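Local structure of type I polyketide synthase PikAII (Streptomyces venezuelae, 3QP9) at residues S49-V54 with G105-V110; R91-L96 with V139-D144; D165-P170 with A426-A431; E266-L271 with A308-L313; L281-S286 with A317-C322. The protein extends polyketide chains, and the fragment described here is its C2-type ketoreductase, a Rossmann-fold unit linked to epimerization of the growing chain. All blocks are in the same frame, centred on the assembly; numbering follows the deposited sequence.

In the fold
From the N terminus, contact 1 (49-54 with 105-110) closes first, pairing two neighbouring parallel strands of the N-terminal Rossmann-like part. Contact 2 (91-96 with 139-144) crosses it in the chain and packs two helices against those strands, with Leu53 meeting Leu96 and Val110 meeting Leu142. Contact 3 (165-170 with 426-431) spans more than 250 residues and joins this N-terminal, structural subdomain to the C-terminal, catalytic subdomain. Contacts 4 and 5 both fall within that long span and cross each other: 266-271 with 308-313 is a helix pair, 281-286 with 317-322 the strand pair beneath it. The centres of contacts 1 and 4 lie about 59 Å apart, on opposite sides of the chain's centre.

Contact 1 of 5, residues S49-V54 with G105-V110; sequences SGRWLV and GAVDGV
With CG anti to its carbonyl carbon (chi1 -84°), Trp52 lays its indole flat on the backbone of Gly109: the glycine CA stands 3.4 Å from the centroid of the six-membered ring, only 5° off the ring normal, a CH-pi contact over the face. Having no side chain, Gly109 lets the ring come down directly onto its alpha carbon. Arg51 turns CG away from its backbone N (chi1 180°), which sets CG 3.5 Å from CG2 of Val107 before the chain bends off. From another side, CD2 of Leu53 reaches the same Val107 methyl at 4.1 Å. The backbones pair in parallel. Arg51 O accepts from Asp108 N at 2.7 Å, with a weak second bond from Gly109 N, and Leu53 N gives to Gly109 O at 3.1 Å. This is an adjacent strand pair of the N-terminal Rossmann-like sheet. Strand 51-57 runs between strands 109-112 and 77-83, bonding the latter through Asp77 and Val79. On the face carrying Leu53 and Val110, helix 89-102 covers Leu53 with Leu96 and Ala99, while Leu100 of that helix meets Val107.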
# COMPACT_ATOMS: atom_id res chain seq x y z
N SER A 49 7.86 29.43 8.23
CA SER A 49 7.40 30.44 9.18
C SER A 49 6.07 30.08 9.83
O SER A 49 5.35 29.16 9.39
CB SER A 49 7.28 31.82 8.51
OG SER A 49 6.50 31.77 7.32
N GLY A 50 5.74 30.83 10.88
CA GLY A 50 4.46 30.72 11.57
C GLY A 50 4.30 29.53 12.50
O GLY A 50 5.27 28.81 12.80
N ARG A 51 3.07 29.29 12.91
CA ARG A 51 2.78 28.26 13.88
C ARG A 51 2.64 26.92 13.14
O ARG A 51 1.79 26.82 12.22
CB ARG A 51 1.49 28.58 14.66
CG ARG A 51 1.08 27.54 15.73
CD ARG A 51 1.76 27.71 17.08
NE ARG A 51 1.96 29.12 17.44
CZ ARG A 51 1.31 29.79 18.40
NH1 ARG A 51 0.39 29.21 19.17
NH2 ARG A 51 1.61 31.07 18.61
N TRP A 52 3.43 25.91 13.59
CA TRP A 52 3.30 24.50 13.15
C TRP A 52 2.81 23.64 14.32
O TRP A 52 3.41 23.62 15.41
CB TRP A 52 4.63 23.95 12.55
CG TRP A 52 4.74 24.33 11.07
CD1 TRP A 52 5.06 25.57 10.58
CD2 TRP A 52 4.44 23.51 9.90
NE1 TRP A 52 5.02 25.55 9.20
CE2 TRP A 52 4.62 24.31 8.77
CE3 TRP A 52 4.08 22.16 9.72
CZ2 TRP A 52 4.44 23.83 7.46
CZ3 TRP A 52 3.85 21.69 8.41
CH2 TRP A 52 4.04 22.53 7.31
N LEU A 53 1.71 22.93 14.14
CA LEU A 53 1.32 22.00 15.18
C LEU A 53 2.00 20.67 14.88
O LEU A 53 1.95 20.18 13.73
CB LEU A 53 -0.19 21.78 15.19
CG LEU A 53 -1.08 23.01 15.41
CD1 LEU A 53 -2.50 22.56 15.59
CD2 LEU A 53 -0.61 23.91 16.59
N VAL A 54 2.63 20.11 15.89
CA VAL A 54 3.26 18.81 15.75
C VAL A 54 2.48 17.83 16.57
O VAL A 54 2.41 17.95 17.78
CB VAL A 54 4.75 18.83 16.08
CG1 VAL A 54 5.42 17.42 15.89
CG2 VAL A 54 5.40 19.92 15.26
N GLY A 105 -6.61 31.64 15.57
CA GLY A 105 -7.48 31.16 14.50
C GLY A 105 -6.87 30.69 13.21
O GLY A 105 -7.61 30.30 12.30
N ALA A 106 -5.52 30.72 13.15
CA ALA A 106 -4.78 30.25 12.00
C ALA A 106 -3.42 29.67 12.38
O ALA A 106 -2.78 30.04 13.37
CB ALA A 106 -4.61 31.35 10.94
N VAL A 107 -2.97 28.74 11.53
CA VAL A 107 -1.77 28.02 11.79
C VAL A 107 -1.22 27.77 10.37
O VAL A 107 -1.98 27.86 9.36
CB VAL A 107 -2.20 26.80 12.60
CG1 VAL A 107 -1.72 25.52 11.98
CG2 VAL A 107 -1.90 26.96 14.09
N ASP A 108 0.09 27.55 10.27
CA ASP A 108 0.70 27.46 8.98
C ASP A 108 0.85 26.04 8.47
O ASP A 108 0.88 25.87 7.26
CB ASP A 108 2.04 28.18 8.96
CG ASP A 108 1.88 29.71 9.17
OD1 ASP A 108 0.86 30.25 8.74
OD2 ASP A 108 2.80 30.36 9.73
N GLY A 109 0.89 25.05 9.36
CA GLY A 109 0.91 23.67 8.90
C GLY A 109 0.67 22.73 10.05
O GLY A 109 0.74 23.13 11.23
N VAL A 110 0.45 21.47 9.72
CA VAL A 110 0.29 20.40 10.68
C VAL A 110 1.16 19.20 10.21
O VAL A 110 1.03 18.76 9.06
CB VAL A 110 -1.17 19.90 10.74
CG1 VAL A 110 -1.36 18.78 11.84
CG2 VAL A 110 -2.15 21.10 11.05

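Contact 2 of 5, residues R91-L96 with V139-D144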
# COMPACT_ATOMS: atom_id res chain seq x y z
N ARG A 91 -12.38 14.13 21.10
CA ARG A 91 -11.29 14.60 21.98
C ARG A 91 -10.17 15.29 21.21
O ARG A 91 -9.67 16.33 21.65
CB ARG A 91 -10.73 13.46 22.82
CG ARG A 91 -11.79 12.65 23.55
CD ARG A 91 -12.18 13.31 24.87
NE ARG A 91 -12.90 12.42 25.79
CZ ARG A 91 -12.44 11.27 26.29
NH1 ARG A 91 -11.23 10.80 25.95
NH2 ARG A 91 -13.19 10.55 27.14
N LEU A 92 -9.77 14.70 20.07
CA LEU A 92 -8.68 15.26 19.27
C LEU A 92 -9.10 16.60 18.65
O LEU A 92 -8.30 17.50 18.61
CB LEU A 92 -8.23 14.31 18.16
CG LEU A 92 -6.73 14.11 17.90
CD1 LEU A 92 -6.46 13.19 16.67
CD2 LEU A 92 -5.96 15.37 17.78
N ALA A 93 -10.34 16.67 18.15
CA ALA A 93 -10.85 17.93 17.56
C ALA A 93 -10.88 19.07 18.61
O ALA A 93 -10.57 20.22 18.29
CB ALA A 93 -12.26 17.72 16.94
N ALA A 94 -11.21 18.73 19.85
CA ALA A 94 -11.24 19.73 20.98
C ALA A 94 -9.82 20.20 21.18
O ALA A 94 -9.53 21.38 21.31
CB ALA A 94 -11.71 19.06 22.22
N THR A 95 -8.89 19.24 21.13
CA THR A 95 -7.50 19.52 21.38
C THR A 95 -6.98 20.43 20.29
O THR A 95 -6.28 21.39 20.59
CB THR A 95 -6.66 18.20 21.38
OG1 THR A 95 -7.12 17.40 22.47
CG2 THR A 95 -5.17 18.46 21.54
N LEU A 96 -7.31 20.12 19.04
CA LEU A 96 -6.95 20.96 17.90
C LEU A 96 -7.61 22.38 17.91
O LEU A 96 -6.92 23.38 17.71
CB LEU A 96 -7.27 20.27 16.59
CG LEU A 96 -6.47 19.00 16.25
CD1 LEU A 96 -7.30 18.16 15.25
CD2 LEU A 96 -5.01 19.29 15.74
N VAL A 139 -7.07 13.08 10.45
CA VAL A 139 -7.54 13.64 9.17
C VAL A 139 -9.00 14.11 9.35
O VAL A 139 -9.46 15.09 8.72
CB VAL A 139 -7.57 12.55 8.11
CG1 VAL A 139 -8.35 13.00 6.88
CG2 VAL A 139 -6.15 12.13 7.72
N GLN A 140 -9.71 13.37 10.17
CA GLN A 140 -11.14 13.63 10.36
C GLN A 140 -11.30 14.82 11.30
O GLN A 140 -12.08 15.73 11.02
CB GLN A 140 -11.79 12.42 11.02
CG GLN A 140 -12.19 11.33 10.07
CD GLN A 140 -12.54 10.03 10.75
OE1 GLN A 140 -12.30 9.79 11.96
NE2 GLN A 140 -13.15 9.18 9.96
N ALA A 141 -10.54 14.79 12.40
CA ALA A 141 -10.62 15.74 13.51
C ALA A 141 -10.11 17.14 13.13
O ALA A 141 -10.65 18.14 13.60
CB ALA A 141 -9.90 15.21 14.69
N LEU A 142 -9.07 17.21 12.28
CA LEU A 142 -8.68 18.50 11.66
C LEU A 142 -9.87 19.26 11.01
O LEU A 142 -10.04 20.47 11.20
CB LEU A 142 -7.57 18.26 10.61
CG LEU A 142 -6.21 17.95 11.28
CD1 LEU A 142 -5.22 17.41 10.22
CD2 LEU A 142 -5.61 19.16 12.02
N GLU A 143 -10.69 18.56 10.25
CA GLU A 143 -11.85 19.16 9.63
C GLU A 143 -12.89 19.51 10.70
O GLU A 143 -13.48 20.57 10.61
CB GLU A 143 -12.47 18.28 8.54
CG GLU A 143 -13.38 19.06 7.58
CD GLU A 143 -13.99 18.22 6.44
OE1 GLU A 143 -14.31 18.82 5.38
OE2 GLU A 143 -14.16 16.97 6.60
N ASP A 144 -13.06 18.68 11.73
CA ASP A 144 -14.03 18.99 12.83
C ASP A 144 -13.61 20.24 13.60
O ASP A 144 -14.47 20.99 14.05
CB ASP A 144 -14.15 17.88 13.88
CG ASP A 144 -14.59 16.56 13.30
OD1 ASP A 144 -14.25 15.52 13.97
OD2 ASP A 144 -15.25 16.53 12.22
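Ala93 and Ala141 bring their CA atoms within 4.6 Å of each other where helix segments 91-96 and 139-144 cross, the axes 8.1 Å apart at a signed angle of -51°. The two belong to the helical layer on one face of the N-terminal Rossmann-like sheet, and the crossing angle is close to that expected when i±4 ridges of both helices interlock in a ridges-into-grooves fit. Small residues at the crossing permit the short axis distance. The methyl of Ala141 sits against helix 91-96, with its CB 4.0 Å from CB of Leu92 and also in touch with CB of Ala93 and CD1 of Leu96. One turn along, the leucines take over. Leu96 carries CG anti to its carbonyl carbon (chi1 -65°) and sets both methyls against Leu142: CD1 and CD2 of Leu96 each lie 3.8 Å from CD2 of Leu142, and CD1 is also 3.6 Å from the backbone N of Leu142. Although the CB of Leu142 points away from helix 91-96, the end of its side chain returns to meet Leu96, and it also lies on Leu151 of strand 151-156 and on Val147. No hydrogen bond crosses between the segments, so the grip is apolar. Its polar margin is Asp144, whose carboxylate turns to the preceding turn of the other helix, making a salt bridge to Arg89 and a hydrogen bond to Gln90. Below that carboxylate, CB of Asp144 rests 3.6 Å from CB of Ala93.

Contact 3 of 5, residues D165-P170 with A426-A431; sequences DHVTSP and AGQHRA
His166 and His429 make the aromatic part of this contact, an offset edge-to-face pair with ring planes 82° apart and centroids separated by 4.3 Å. The edge of His429 is directed at the face of His166, and ND1 of His429 comes within 2.8 Å of NE2 of His166 from above that face. CB of His429 also sits over the centre of the same ring, 3.6 Å from the centroid, as a CH-pi contact. Its CG is anti to the backbone N (chi1 -169°), which swings the imidazole out past the rim of its partner. A single backbone hydrogen bond joins the two segments: Val167 N gives to Gly427 O over 3.0 Å, nearly straight at the hydrogen (168°), but with the donor well above the carbonyl plane. Van der Waals packing completes the join. CG2 of Val167 lies on the Gly427 carbonyl, CG of Gln428 runs 3.5 Å from Val167 O, and the Gln428 amide crosses the Pro170 ring, with OE1 3.7 Å from the proline CD. The contact thus pins the loop before helix 170-185, where Ser169 acts as N-cap through its OG to Gln172 N, onto the turn between helix 413-426 and strand 435-441 of the C-terminal, catalytic subdomain. Val167 and Pro170 both pack on Ala424 of helix 413-426, and Pro170 also on Phe421.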
# COMPACT_ATOMS: atom_id res chain seq x y z
N ASP A 165 17.87 0.04 -0.41
CA ASP A 165 17.17 0.82 0.61
C ASP A 165 15.95 -0.02 0.98
O ASP A 165 14.98 -0.03 0.22
CB ASP A 165 16.73 2.15 -0.04
CG ASP A 165 15.95 3.09 0.96
OD1 ASP A 165 16.47 3.34 2.04
OD2 ASP A 165 14.88 3.62 0.65
N HIS A 166 16.02 -0.79 2.06
CA HIS A 166 14.92 -1.71 2.43
C HIS A 166 13.82 -1.05 3.23
O HIS A 166 14.09 -0.16 4.00
CB HIS A 166 15.48 -2.91 3.19
CG HIS A 166 16.67 -3.51 2.53
ND1 HIS A 166 16.64 -3.95 1.21
CD2 HIS A 166 17.94 -3.69 2.95
CE1 HIS A 166 17.83 -4.39 0.87
NE2 HIS A 166 18.64 -4.26 1.91
N VAL A 167 12.57 -1.46 3.02
CA VAL A 167 11.48 -1.10 3.88
C VAL A 167 11.73 -1.78 5.24
O VAL A 167 11.96 -2.97 5.26
CB VAL A 167 10.19 -1.63 3.30
CG1 VAL A 167 9.01 -1.36 4.29
CG2 VAL A 167 9.88 -0.93 1.88
N THR A 168 11.70 -1.00 6.32
CA THR A 168 11.85 -1.52 7.69
C THR A 168 10.51 -1.41 8.41
O THR A 168 10.33 -2.10 9.36
CB THR A 168 12.91 -0.81 8.50
OG1 THR A 168 12.75 0.61 8.34
CG2 THR A 168 14.34 -1.25 8.08
N SER A 169 9.56 -0.61 7.93
CA SER A 169 8.19 -0.56 8.56
C SER A 169 7.04 -0.62 7.57
O SER A 169 6.52 0.38 7.14
CB SER A 169 8.01 0.65 9.41
OG SER A 169 6.63 0.61 9.73
N PRO A 170 6.66 -1.84 7.16
CA PRO A 170 5.67 -2.02 6.19
C PRO A 170 4.37 -1.49 6.78
O PRO A 170 3.50 -0.97 6.04
CB PRO A 170 5.66 -3.55 6.04
CG PRO A 170 6.33 -4.03 7.35
CD PRO A 170 7.40 -3.10 7.37
N ALA A 426 6.92 -6.47 -0.12
CA ALA A 426 7.81 -6.76 -1.23
C ALA A 426 9.13 -5.97 -1.24
O ALA A 426 10.12 -6.38 -1.86
CB ALA A 426 7.06 -6.64 -2.55
N GLY A 427 9.15 -4.83 -0.57
CA GLY A 427 10.33 -4.03 -0.51
C GLY A 427 11.26 -4.25 0.70
O GLY A 427 12.23 -3.51 0.82
N GLN A 428 10.94 -5.21 1.57
CA GLN A 428 11.69 -5.58 2.78
C GLN A 428 12.83 -6.54 2.39
O GLN A 428 12.66 -7.30 1.44
CB GLN A 428 10.79 -6.36 3.73
CG GLN A 428 9.79 -5.53 4.45
CD GLN A 428 9.33 -6.16 5.75
OE1 GLN A 428 9.82 -5.84 6.86
NE2 GLN A 428 8.37 -7.04 5.62
N HIS A 429 13.97 -6.51 3.08
CA HIS A 429 15.04 -7.45 2.77
C HIS A 429 14.67 -8.85 3.30
O HIS A 429 14.18 -9.01 4.44
CB HIS A 429 16.33 -6.96 3.43
CG HIS A 429 17.58 -7.67 2.98
ND1 HIS A 429 18.69 -7.00 2.51
CD2 HIS A 429 17.91 -8.99 2.95
CE1 HIS A 429 19.64 -7.87 2.19
NE2 HIS A 429 19.19 -9.09 2.45
N ARG A 430 14.94 -9.88 2.53
CA ARG A 430 14.79 -11.23 3.11
C ARG A 430 15.98 -12.04 2.85
O ARG A 430 16.15 -12.51 1.71
CB ARG A 430 13.54 -11.96 2.58
CG ARG A 430 12.25 -11.56 3.34
CD ARG A 430 10.95 -12.13 2.70
NE ARG A 430 9.84 -11.29 3.12
CZ ARG A 430 9.59 -10.07 2.62
NH1 ARG A 430 10.33 -9.55 1.61
NH2 ARG A 430 8.55 -9.37 3.11
N ALA A 431 16.77 -12.25 3.92
CA ALA A 431 18.04 -12.95 3.89
C ALA A 431 17.91 -14.34 3.30
O ALA A 431 18.80 -14.81 2.57
CB ALA A 431 18.69 -13.02 5.30

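Contact 4 of 5, residues E266-L271 with A308-L313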
# COMPACT_ATOMS: atom_id res chain seq x y z
N GLU A 266 -9.10 -19.32 -12.25
CA GLU A 266 -8.34 -19.17 -13.49
C GLU A 266 -6.87 -19.33 -13.32
O GLU A 266 -6.20 -19.96 -14.18
CB GLU A 266 -8.66 -17.85 -14.25
CG GLU A 266 -10.13 -17.87 -14.89
CD GLU A 266 -10.31 -19.03 -15.90
OE1 GLU A 266 -9.36 -19.41 -16.62
OE2 GLU A 266 -11.38 -19.65 -15.89
N ALA A 267 -6.33 -18.76 -12.22
CA ALA A 267 -4.88 -18.92 -11.94
C ALA A 267 -4.48 -20.37 -11.77
O ALA A 267 -3.48 -20.87 -12.30
CB ALA A 267 -4.52 -18.13 -10.71
N ALA A 268 -5.27 -21.10 -11.01
CA ALA A 268 -5.03 -22.53 -10.86
C ALA A 268 -5.23 -23.31 -12.15
O ALA A 268 -4.43 -24.21 -12.44
CB ALA A 268 -5.94 -23.08 -9.68
N ARG A 269 -6.24 -22.96 -12.98
CA ARG A 269 -6.38 -23.58 -14.30
C ARG A 269 -5.14 -23.31 -15.14
O ARG A 269 -4.63 -24.20 -15.80
CB ARG A 269 -7.58 -23.09 -15.12
CG ARG A 269 -8.92 -23.33 -14.47
CD ARG A 269 -10.05 -22.88 -15.39
NE ARG A 269 -11.26 -23.42 -14.82
CZ ARG A 269 -12.17 -22.75 -14.13
NH1 ARG A 269 -13.19 -23.42 -13.70
NH2 ARG A 269 -12.05 -21.44 -13.90
N ARG A 270 -4.68 -22.08 -15.09
CA ARG A 270 -3.47 -21.74 -15.85
C ARG A 270 -2.29 -22.50 -15.38
O ARG A 270 -1.45 -22.94 -16.20
CB ARG A 270 -3.20 -20.22 -15.83
CG ARG A 270 -1.93 -19.77 -16.47
CD ARG A 270 -1.92 -20.01 -17.99
NE ARG A 270 -2.86 -19.11 -18.64
CZ ARG A 270 -2.54 -17.89 -19.12
NH1 ARG A 270 -3.49 -17.18 -19.69
NH2 ARG A 270 -1.30 -17.44 -19.09
N LEU A 271 -2.10 -22.62 -14.05
CA LEU A 271 -0.92 -23.39 -13.57
C LEU A 271 -0.98 -24.84 -14.03
O LEU A 271 -0.01 -25.43 -14.54
CB LEU A 271 -0.92 -23.31 -12.03
CG LEU A 271 -0.47 -21.95 -11.46
CD1 LEU A 271 -0.91 -21.72 -10.04
CD2 LEU A 271 1.03 -22.02 -11.49
N ALA A 308 -11.88 -31.92 -10.17
CA ALA A 308 -12.01 -32.92 -11.25
C ALA A 308 -11.45 -32.31 -12.56
O ALA A 308 -10.66 -32.97 -13.25
CB ALA A 308 -13.39 -33.40 -11.38
N GLU A 309 -11.75 -31.05 -12.79
CA GLU A 309 -11.30 -30.26 -13.97
C GLU A 309 -9.75 -30.15 -14.00
O GLU A 309 -9.10 -30.45 -15.02
CB GLU A 309 -11.99 -28.89 -14.05
CG GLU A 309 -11.64 -28.13 -15.39
CD GLU A 309 -11.99 -26.64 -15.33
OE1 GLU A 309 -11.57 -25.89 -16.25
OE2 GLU A 309 -12.68 -26.20 -14.38
N LEU A 310 -9.16 -29.81 -12.86
CA LEU A 310 -7.74 -29.63 -12.82
C LEU A 310 -6.99 -30.96 -13.03
O LEU A 310 -5.88 -30.97 -13.56
CB LEU A 310 -7.31 -29.02 -11.51
CG LEU A 310 -7.87 -27.58 -11.29
CD1 LEU A 310 -7.68 -27.28 -9.75
CD2 LEU A 310 -7.03 -26.59 -12.25
N ALA A 311 -7.59 -32.08 -12.57
CA ALA A 311 -7.04 -33.42 -12.83
C ALA A 311 -7.00 -33.65 -14.36
O ALA A 311 -5.95 -34.04 -14.87
CB ALA A 311 -7.87 -34.48 -12.12
N ASP A 312 -8.10 -33.37 -15.07
CA ASP A 312 -8.07 -33.43 -16.57
C ASP A 312 -6.97 -32.57 -17.22
O ASP A 312 -6.42 -32.92 -18.31
CB ASP A 312 -9.41 -33.08 -17.17
CG ASP A 312 -10.43 -34.21 -17.03
OD1 ASP A 312 -9.97 -35.34 -16.88
OD2 ASP A 312 -11.67 -33.96 -17.09
N LEU A 313 -6.69 -31.43 -16.56
CA LEU A 313 -5.70 -30.46 -17.09
C LEU A 313 -4.31 -30.86 -16.69
O LEU A 313 -3.30 -30.27 -17.16
CB LEU A 313 -6.04 -29.04 -16.55
CG LEU A 313 -7.30 -28.45 -17.13
CD1 LEU A 313 -7.67 -27.08 -16.38
CD2 LEU A 313 -7.12 -28.30 -18.69
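A salt-bridge network of Arg269, Glu309 and Glu266 straps together two helices on one face of the ketoreductase Rossmann fold; their short segments run in similar directions, 25° apart, with axes 9.8 Å from each other. Arg269 grips Glu309 side-on with two nitrogens. NH1 gives to OE2 of Glu309 at 2.9 Å, in the guanidinium plane and onto the syn lone pair, while NE gives to OE1 of Glu309, also at 2.9 Å but tilted out of plane. NE makes a weak bond to OE2 as well. The two flat groups are turned 35° from each other. Both chains are extended, and Glu309 holds CG anti to its backbone N (chi1 -173°), stretching its carboxylate across to the other helix. Underneath, CD2 of Leu310 packs 3.5 Å from Ala268 O and 3.7 Å from CA of Arg269, and CD1 of Leu313 touches the arginine CB. Leu310 and Ala268 also rest on Leu281 in the strand below. On the remaining side, NH2 of Arg269 makes a weak, bent bond to OE2 of Glu266. One guanidinium thus serves two carboxylates: the doubled grip should restrict its rotation, and its charge probably favours the ionised form of both glutamates.

Contact 5 of 5, residues L281-S286 with A317-C322; sequences LHTTPS and ATVVTC
His282 and Cys322 lock the ends of two parallel strands at the margin of the ketoreductase Rossmann sheet. The histidine holds CG anti to its backbone N (chi1 155°), bringing the ring edge round to Cys322, where NE2 gives a hydrogen bond of 2.7 Å to Cys322 O, with the acceptor close to the ring plane. The other ring nitrogen, ND1, has a weak bond to Gly258 in the loop after strand 253-256, so the imidazole is held at two corners. Thr283 and Thr321 pair on the other face: OG1 of Thr283 sits between its backbone N and carbonyl carbon (chi1 69°) and accepts from OG1 of Thr321 at 3.1 Å, while the Thr321 methyl CG2 lies 3.3 Å from Thr283 O. Leu281 shares that face, and its CD1 is 4.2 Å from both CB of Ala317 and CG2 of Val319, under Leu306 and Leu310 of helix 304-313. Between the side chains the backbone bonds alternate: Leu281 N to Thr318 O, Val320 N to Leu281 O and Thr283 N to Val320 O. Beyond the paired strands Pro285 folds over the last residue, its CG 3.7 Å from C of Cys322. SG of Cys322 approaches the edge of the His282 ring, 4.1 Å from CD2, and the cysteine's backbone N is buried without a hydrogen-bonding partner.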
# COMPACT_ATOMS: atom_id res chain seq x y z
N LEU A 281 -5.44 -25.76 -2.85
CA LEU A 281 -6.39 -24.69 -3.09
C LEU A 281 -7.02 -24.36 -1.75
O LEU A 281 -7.64 -25.22 -1.14
CB LEU A 281 -7.52 -25.16 -4.04
CG LEU A 281 -7.05 -25.67 -5.40
CD1 LEU A 281 -8.23 -26.00 -6.16
CD2 LEU A 281 -6.24 -24.59 -6.13
N HIS A 282 -6.88 -23.10 -1.30
CA HIS A 282 -7.48 -22.66 -0.02
C HIS A 282 -8.73 -21.87 -0.37
O HIS A 282 -8.74 -21.12 -1.39
CB HIS A 282 -6.50 -21.81 0.78
CG HIS A 282 -7.17 -20.88 1.72
ND1 HIS A 282 -7.80 -19.72 1.29
CD2 HIS A 282 -7.44 -20.99 3.04
CE1 HIS A 282 -8.36 -19.13 2.33
NE2 HIS A 282 -8.15 -19.88 3.40
N THR A 283 -9.80 -22.10 0.41
CA THR A 283 -11.00 -21.27 0.33
C THR A 283 -11.35 -20.64 1.65
O THR A 283 -11.15 -21.21 2.71
CB THR A 283 -12.28 -21.96 -0.19
OG1 THR A 283 -12.74 -22.93 0.76
CG2 THR A 283 -12.00 -22.61 -1.54
N THR A 284 -11.88 -19.44 1.54
CA THR A 284 -12.20 -18.63 2.69
C THR A 284 -13.48 -19.17 3.27
O THR A 284 -14.42 -19.44 2.51
CB THR A 284 -12.40 -17.20 2.24
OG1 THR A 284 -11.42 -16.90 1.24
CG2 THR A 284 -12.24 -16.24 3.43
N PRO A 285 -13.51 -19.37 4.59
CA PRO A 285 -14.66 -20.01 5.28
C PRO A 285 -16.02 -19.38 4.91
O PRO A 285 -16.12 -18.17 4.86
CB PRO A 285 -14.33 -19.78 6.76
CG PRO A 285 -12.80 -19.71 6.78
CD PRO A 285 -12.48 -18.92 5.54
N SER A 286 -17.03 -20.21 4.62
CA SER A 286 -18.35 -19.73 4.15
C SER A 286 -19.12 -18.89 5.18
O SER A 286 -19.30 -17.70 4.96
CB SER A 286 -19.24 -20.89 3.63
OG SER A 286 -19.99 -21.52 4.66
N ALA A 317 -5.04 -31.71 -7.35
CA ALA A 317 -5.38 -30.58 -6.50
C ALA A 317 -6.18 -31.13 -5.30
O ALA A 317 -7.00 -32.04 -5.42
CB ALA A 317 -6.18 -29.54 -7.20
N THR A 318 -5.93 -30.52 -4.17
CA THR A 318 -6.69 -30.79 -3.00
C THR A 318 -7.21 -29.45 -2.47
O THR A 318 -6.67 -28.39 -2.80
CB THR A 318 -5.75 -31.54 -2.12
OG1 THR A 318 -6.31 -32.82 -1.80
CG2 THR A 318 -5.16 -30.80 -0.97
N VAL A 319 -8.30 -29.48 -1.70
CA VAL A 319 -8.96 -28.24 -1.29
C VAL A 319 -8.97 -28.20 0.23
O VAL A 319 -9.36 -29.20 0.82
CB VAL A 319 -10.41 -28.14 -1.77
CG1 VAL A 319 -11.08 -26.90 -1.19
CG2 VAL A 319 -10.49 -28.15 -3.28
N VAL A 320 -8.55 -27.07 0.83
CA VAL A 320 -8.55 -26.91 2.28
C VAL A 320 -9.29 -25.59 2.67
O VAL A 320 -9.31 -24.62 1.90
CB VAL A 320 -7.12 -26.93 2.89
CG1 VAL A 320 -7.20 -26.58 4.37
CG2 VAL A 320 -6.48 -28.30 2.78
N THR A 321 -9.91 -25.56 3.84
CA THR A 321 -10.67 -24.39 4.24
C THR A 321 -10.31 -23.97 5.65
O THR A 321 -10.44 -24.74 6.58
CB THR A 321 -12.19 -24.68 4.16
OG1 THR A 321 -12.48 -25.21 2.86
CG2 THR A 321 -13.01 -23.41 4.38
N CYS A 322 -9.89 -22.72 5.81
CA CYS A 322 -9.57 -22.15 7.14
C CYS A 322 -9.28 -20.66 7.00
O CYS A 322 -9.14 -20.14 5.87
CB CYS A 322 -8.40 -22.83 7.79
SG CYS A 322 -6.91 -22.56 6.81